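Local structure of DNA polymerase beta (Leishmania infantum, 4P4M) at residues F179-H191 with S281-K293. The protein catalyses template-directed addition of deoxynucleotides to DNA as a family X polymerase, and probably serves in base excision repair and other DNA repair pathways. Sequence-based numbering, arbitrary orientation.
Sequences FSILICGSYRRRH and SVPTAMLTFTGSK. With D3T (2',3'-dideoxy-thymidine-5'-triphosphate), chain D.
G185, just past strand 179-183, comes within 4.2 Å (CA to CA) of T290 at the end of helix 282-290, and its N-H bonds to F289 O at 2.8 Å. R188, the last residue of the short helix, and R189 just after it both take hold of T290. R188, CG anti to the backbone N (chi1 -180°) and extended out to NE, brings NH1 to T290 OG1 at 2.9 Å, nearly in the guanidinium plane; that hydroxyl donates in turn to M286 O, while in one of its conformers M286 CE lies over the rim of one guanidinium face. R189, bent at chi3 (-49°), turns NH1 onto T290 O at 2.7 Å, close to the C=O axis. The same NH1 binds the beta-phosphate oxygen O2B of the bound ddTTP at 2.8 Å; sandwiched between S292 CB and S186 CA, the guanidinium turns its edge to both T290 O and the phosphate oxygen. S186 N and OG bind the beta- and gamma-phosphates. This is the pol X signature Gly-Ser of the palm meeting the thumb's nucleotide-binding turn, whose peptide between G291 and S292 is cis. C184 CB packs on F289 CB, and farther along the strand L182 CD1 meets V282 CG1. Strand 179-183 pairs with strand 193-203, bearer of magnesium ligands D196 and D198; helix 157-175 backs I181, I183 and Y187, and helix 359-365 covers L287 and supplies E359 to R188.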
loop_
_atom_site.group_PDB
_atom_site.type_symbol
_atom_site.label_atom_id
_atom_site.label_comp_id
_atom_site.label_asym_id
_atom_site.label_seq_id
_atom_site.Cartn_x
_atom_site.Cartn_y
_atom_site.Cartn_z
ATOM N N PHE A 179 6.574 6.097 -17.399
ATOM C CA PHE A 179 6.198 5.537 -16.101
ATOM C C PHE A 179 7.102 4.386 -15.651
ATOM O O PHE A 179 7.756 3.744 -16.465
ATOM C CB PHE A 179 4.727 5.079 -16.118
ATOM C CG PHE A 179 3.743 6.213 -16.001
ATOM C CD1 PHE A 179 3.269 6.862 -17.126
ATOM C CD2 PHE A 179 3.302 6.636 -14.751
ATOM C CE1 PHE A 179 2.368 7.910 -17.015
ATOM C CE2 PHE A 179 2.396 7.678 -14.634
ATOM C CZ PHE A 179 1.931 8.315 -15.765
ATOM N N SER A 180 7.144 4.135 -14.345
ATOM C CA SER A 180 7.860 2.969 -13.838
ATOM C C SER A 180 7.144 2.320 -12.649
ATOM O O SER A 180 6.309 2.953 -11.991
ATOM C CB SER A 180 9.287 3.356 -13.449
ATOM O OG SER A 180 9.265 4.235 -12.346
ATOM N N ILE A 181 7.489 1.058 -12.391
ATOM C CA ILE A 181 6.981 0.295 -11.246
ATOM C C ILE A 181 8.140 -0.156 -10.356
ATOM O O ILE A 181 9.161 -0.659 -10.856
ATOM C CB ILE A 181 6.210 -0.978 -11.703
ATOM C CG1 ILE A 181 4.879 -0.615 -12.360
ATOM C CG2 ILE A 181 5.975 -1.917 -10.509
ATOM C CD1 ILE A 181 3.764 -0.264 -11.366
ATOM N N LEU A 182 7.978 0.025 -9.043
ATOM C CA LEU A 182 8.946 -0.433 -8.035
ATOM C C LEU A 182 8.198 -1.208 -6.943
ATOM O O LEU A 182 7.191 -0.728 -6.419
ATOM C CB LEU A 182 9.663 0.765 -7.391
ATOM C CG LEU A 182 10.539 1.668 -8.274
ATOM C CD1 LEU A 182 10.601 3.110 -7.751
ATOM C CD2 LEU A 182 11.948 1.086 -8.432
ATOM N N ILE A 183 8.686 -2.396 -6.598
ATOM C CA ILE A 183 8.062 -3.197 -5.542
ATOM C C ILE A 183 8.825 -2.991 -4.231
ATOM O O ILE A 183 10.039 -3.210 -4.176
ATOM C CB ILE A 183 8.038 -4.707 -5.895
ATOM C CG1 ILE A 183 7.409 -4.936 -7.282
ATOM C CG2 ILE A 183 7.302 -5.498 -4.813
ATOM C CD1 ILE A 183 5.968 -4.401 -7.436
ATOM N N CYS A 184 8.116 -2.572 -3.187
ATOM C CA CYS A 184 8.724 -2.280 -1.887
ATOM C C CYS A 184 8.307 -3.308 -0.835
ATOM O O CYS A 184 8.405 -4.497 -1.083
ATOM C CB CYS A 184 8.379 -0.858 -1.441
ATOM S SG CYS A 184 9.028 0.400 -2.595
ATOM N N GLY A 185 7.832 -2.854 0.326
ATOM C CA GLY A 185 7.396 -3.770 1.375
ATOM C C GLY A 185 8.486 -4.724 1.871
ATOM O O GLY A 185 9.677 -4.467 1.707
ATOM N N SER A 186 8.073 -5.835 2.482
ATOM C CA SER A 186 9.016 -6.798 3.050
ATOM C C SER A 186 9.855 -7.524 1.993
ATOM O O SER A 186 10.921 -8.059 2.301
ATOM C CB SER A 186 8.284 -7.813 3.947
ATOM O OG SER A 186 7.311 -8.522 3.197
ATOM N N TYR A 187 9.368 -7.537 0.756
ATOM C CA TYR A 187 10.143 -8.015 -0.387
ATOM C C TYR A 187 11.433 -7.210 -0.581
ATOM O O TYR A 187 12.516 -7.787 -0.723
ATOM C CB TYR A 187 9.286 -7.944 -1.654
ATOM C CG TYR A 187 10.014 -8.189 -2.969
ATOM C CD1 TYR A 187 10.393 -9.473 -3.350
ATOM C CD2 TYR A 187 10.267 -7.143 -3.855
ATOM C CE1 TYR A 187 11.033 -9.703 -4.562
ATOM C CE2 TYR A 187 10.912 -7.363 -5.069
ATOM C CZ TYR A 187 11.290 -8.644 -5.414
ATOM O OH TYR A 187 11.922 -8.876 -6.615
ATOM N N ARG A 188 11.325 -5.882 -0.597
ATOM C CA ARG A 188 12.525 -5.046 -0.720
ATOM C C ARG A 188 13.435 -5.188 0.518
ATOM O O ARG A 188 14.664 -5.019 0.423
ATOM C CB ARG A 188 12.152 -3.574 -0.990
ATOM C CG ARG A 188 13.375 -2.631 -1.139
ATOM C CD ARG A 188 13.033 -1.288 -1.831
ATOM N NE ARG A 188 14.235 -0.454 -1.996
ATOM C CZ ARG A 188 14.552 0.581 -1.214
ATOM N NH1 ARG A 188 13.754 0.935 -0.209
ATOM N NH2 ARG A 188 15.673 1.265 -1.432
ATOM N N ARG A 189 12.842 -5.525 1.669
ATOM C CA ARG A 189 13.612 -5.811 2.887
ATOM C C ARG A 189 14.223 -7.227 2.859
ATOM O O ARG A 189 14.831 -7.677 3.839
ATOM C CB ARG A 189 12.760 -5.592 4.157
ATOM C CG ARG A 189 12.196 -4.153 4.291
ATOM C CD ARG A 189 11.871 -3.742 5.747
ATOM N NE ARG A 189 11.075 -4.725 6.490
ATOM C CZ ARG A 189 9.758 -4.886 6.374
ATOM N NH1 ARG A 189 9.057 -4.144 5.513
ATOM N NH2 ARG A 189 9.140 -5.806 7.110
ATOM N N ARG A 190 14.064 -7.906 1.724
ATOM C CA ARG A 190 14.674 -9.229 1.477
ATOM C C ARG A 190 14.179 -10.379 2.359
ATOM O O ARG A 190 14.908 -11.359 2.592
ATOM C CB ARG A 190 16.208 -9.141 1.505
ATOM C CG ARG A 190 16.760 -8.179 0.450
ATOM C CD ARG A 190 18.270 -8.021 0.552
ATOM N NE ARG A 190 18.975 -9.269 0.281
ATOM C CZ ARG A 190 19.361 -9.661 -0.930
ATOM N NH1 ARG A 190 19.107 -8.902 -1.988
ATOM N NH2 ARG A 190 20.000 -10.814 -1.082
ATOM N N HIS A 191 12.940 -10.278 2.834
ATOM C CA HIS A 191 12.326 -11.396 3.552
ATOM C C HIS A 191 12.070 -12.556 2.588
ATOM O O HIS A 191 11.680 -12.338 1.440
ATOM C CB HIS A 191 11.010 -10.968 4.218
ATOM C CG HIS A 191 11.186 -10.006 5.360
ATOM N ND1 HIS A 191 10.255 -9.874 6.366
ATOM C CD2 HIS A 191 12.180 -9.132 5.640
ATOM C CE1 HIS A 191 10.671 -8.957 7.227
ATOM N NE2 HIS A 191 11.831 -8.492 6.813
ATOM N N SER A 281 8.426 13.009 -5.064
ATOM C CA SER A 281 8.132 12.290 -3.816
ATOM C C SER A 281 8.690 10.866 -3.770
ATOM O O SER A 281 8.559 10.178 -2.760
ATOM C CB SER A 281 6.607 12.231 -3.587
ATOM O OG SER A 281 6.073 13.524 -3.330
ATOM N N VAL A 282 9.290 10.397 -4.859
ATOM C CA VAL A 282 9.681 8.983 -4.913
ATOM C C VAL A 282 10.667 8.516 -3.801
ATOM O O VAL A 282 10.475 7.456 -3.211
ATOM C CB VAL A 282 10.148 8.572 -6.343
ATOM C CG1 VAL A 282 10.822 7.210 -6.336
ATOM C CG2 VAL A 282 8.935 8.579 -7.301
ATOM N N PRO A 283 11.712 9.307 -3.493
ATOM C CA PRO A 283 12.625 8.834 -2.434
ATOM C C PRO A 283 11.939 8.667 -1.072
ATOM O O PRO A 283 12.201 7.687 -0.359
ATOM C CB PRO A 283 13.695 9.945 -2.366
ATOM C CG PRO A 283 13.683 10.551 -3.770
ATOM C CD PRO A 283 12.217 10.519 -4.166
ATOM N N THR A 284 11.086 9.618 -0.694
ATOM C CA THR A 284 10.371 9.493 0.573
ATOM C C THR A 284 9.283 8.399 0.523
ATOM O O THR A 284 8.962 7.796 1.540
ATOM C CB THR A 284 9.761 10.845 1.023
ATOM O OG1 THR A 284 9.177 11.500 -0.106
ATOM C CG2 THR A 284 10.852 11.761 1.614
ATOM N N ALA A 285 8.712 8.149 -0.654
ATOM C CA ALA A 285 7.737 7.059 -0.788
ATOM C C ALA A 285 8.435 5.693 -0.717
ATOM O O ALA A 285 7.885 4.731 -0.173
ATOM C CB ALA A 285 6.925 7.198 -2.104
ATOM N N MET A 286 9.641 5.593 -1.273
ATOM C CA MET A 286 10.405 4.356 -1.132
ATOM C C MET A 286 10.653 4.050 0.346
ATOM O O MET A 286 10.524 2.900 0.779
ATOM C CB MET A 286 11.721 4.421 -1.913
ATOM C CG MET A 286 11.527 4.307 -3.415
ATOM S SD MET A 286 13.045 4.574 -4.337
ATOM C CE MET A 286 14.014 3.175 -3.776
ATOM N N LEU A 287 10.981 5.077 1.130
ATOM C CA LEU A 287 11.160 4.873 2.572
ATOM C C LEU A 287 9.870 4.394 3.229
ATOM O O LEU A 287 9.865 3.413 3.976
ATOM C CB LEU A 287 11.606 6.162 3.270
ATOM C CG LEU A 287 13.089 6.496 3.339
ATOM C CD1 LEU A 287 13.263 7.944 3.813
ATOM C CD2 LEU A 287 13.824 5.506 4.267
ATOM N N THR A 288 8.779 5.106 2.968
ATOM C CA THR A 288 7.500 4.795 3.609
ATOM C C THR A 288 7.014 3.397 3.253
ATOM O O THR A 288 6.628 2.614 4.136
ATOM C CB THR A 288 6.395 5.817 3.214
ATOM O OG1 THR A 288 6.693 7.096 3.786
ATOM C CG2 THR A 288 5.027 5.350 3.710
ATOM N N PHE A 289 7.007 3.074 1.962
ATOM C CA PHE A 289 6.380 1.814 1.555
ATOM C C PHE A 289 7.287 0.596 1.712
ATOM O O PHE A 289 6.831 -0.531 1.625
ATOM C CB PHE A 289 5.727 1.924 0.169
ATOM C CG PHE A 289 4.661 2.984 0.122
ATOM C CD1 PHE A 289 3.544 2.881 0.938
ATOM C CD2 PHE A 289 4.794 4.095 -0.693
ATOM C CE1 PHE A 289 2.557 3.863 0.930
ATOM C CE2 PHE A 289 3.813 5.084 -0.707
ATOM C CZ PHE A 289 2.698 4.963 0.105
ATOM N N THR A 290 8.566 0.837 1.983
ATOM C CA THR A 290 9.483 -0.235 2.374
ATOM C C THR A 290 9.338 -0.585 3.867
ATOM O O THR A 290 9.397 -1.752 4.243
ATOM C CB THR A 290 10.963 0.117 2.015
ATOM O OG1 THR A 290 11.077 0.282 0.593
ATOM C CG2 THR A 290 11.931 -1.011 2.458
ATOM N N GLY A 291 9.128 0.413 4.722
ATOM C CA GLY A 291 8.941 0.131 6.140
ATOM C C GLY A 291 10.214 -0.417 6.782
ATOM O O GLY A 291 11.317 -0.079 6.335
ATOM N N SER A 292 10.103 -1.263 7.809
ATOM C CA SER A 292 8.854 -1.772 8.368
ATOM C C SER A 292 7.989 -0.684 8.981
ATOM O O SER A 292 8.390 0.477 9.072
ATOM C CB SER A 292 9.181 -2.778 9.481
ATOM O OG SER A 292 9.706 -2.080 10.608
ATOM N N LYS A 293 6.796 -1.073 9.423
ATOM C CA LYS A 293 5.921 -0.164 10.163
ATOM C C LYS A 293 6.629 0.491 11.359
ATOM O O LYS A 293 6.564 1.721 11.532
ATOM C CB LYS A 293 4.662 -0.900 10.645
ATOM C CG LYS A 293 3.803 -0.086 11.609
ATOM C CD LYS A 293 2.780 -0.974 12.300
ATOM C CE LYS A 293 1.804 -0.163 13.140
ATOM N NZ LYS A 293 2.491 0.596 14.221
HETATM P PA D3T D . 2.642 -4.103 4.989
HETATM O O1A D3T D . 2.323 -4.605 3.622
HETATM O O2A D3T D . 1.459 -4.026 5.912
HETATM O "O5'" D3T D . 2.640 -2.379 4.526
HETATM C "C5'" D3T D . 3.571 -2.039 3.629
HETATM C "C4'" D3T D . 4.371 -0.753 4.078
HETATM O "O4'" D3T D . 3.476 0.265 4.536
HETATM C "C1'" D3T D . 4.048 0.955 5.596
HETATM N N1 D3T D . 3.108 0.961 6.758
HETATM C C6 D3T D . 2.413 -0.194 7.073
HETATM C C2 D3T D . 2.970 2.152 7.573
HETATM O O2 D3T D . 3.580 3.162 7.317
HETATM N N3 D3T D . 2.087 2.078 8.681
HETATM C C4 D3T D . 1.450 0.939 8.915
HETATM O O4 D3T D . 0.617 0.906 9.975
HETATM C C5 D3T D . 1.550 -0.263 8.152
HETATM C C5M D3T D . 0.775 -1.458 8.541
HETATM C "C2'" D3T D . 5.363 0.256 6.013
HETATM C "C3'" D3T D . 5.277 -1.071 5.289
HETATM O O3A D3T D . 4.068 -4.138 5.590
HETATM P PB D3T D . 5.248 -5.322 5.095
HETATM O O1B D3T D . 5.261 -5.079 3.624
HETATM O O2B D3T D . 6.372 -4.691 5.864
HETATM O O3B D3T D . 4.966 -6.773 5.510
HETATM P PG D3T D . 4.073 -8.056 4.830
HETATM O O1G D3T D . 3.447 -7.546 3.567
HETATM O O2G D3T D . 3.052 -8.358 5.917
HETATM O O3G D3T D . 5.109 -9.128 4.571
#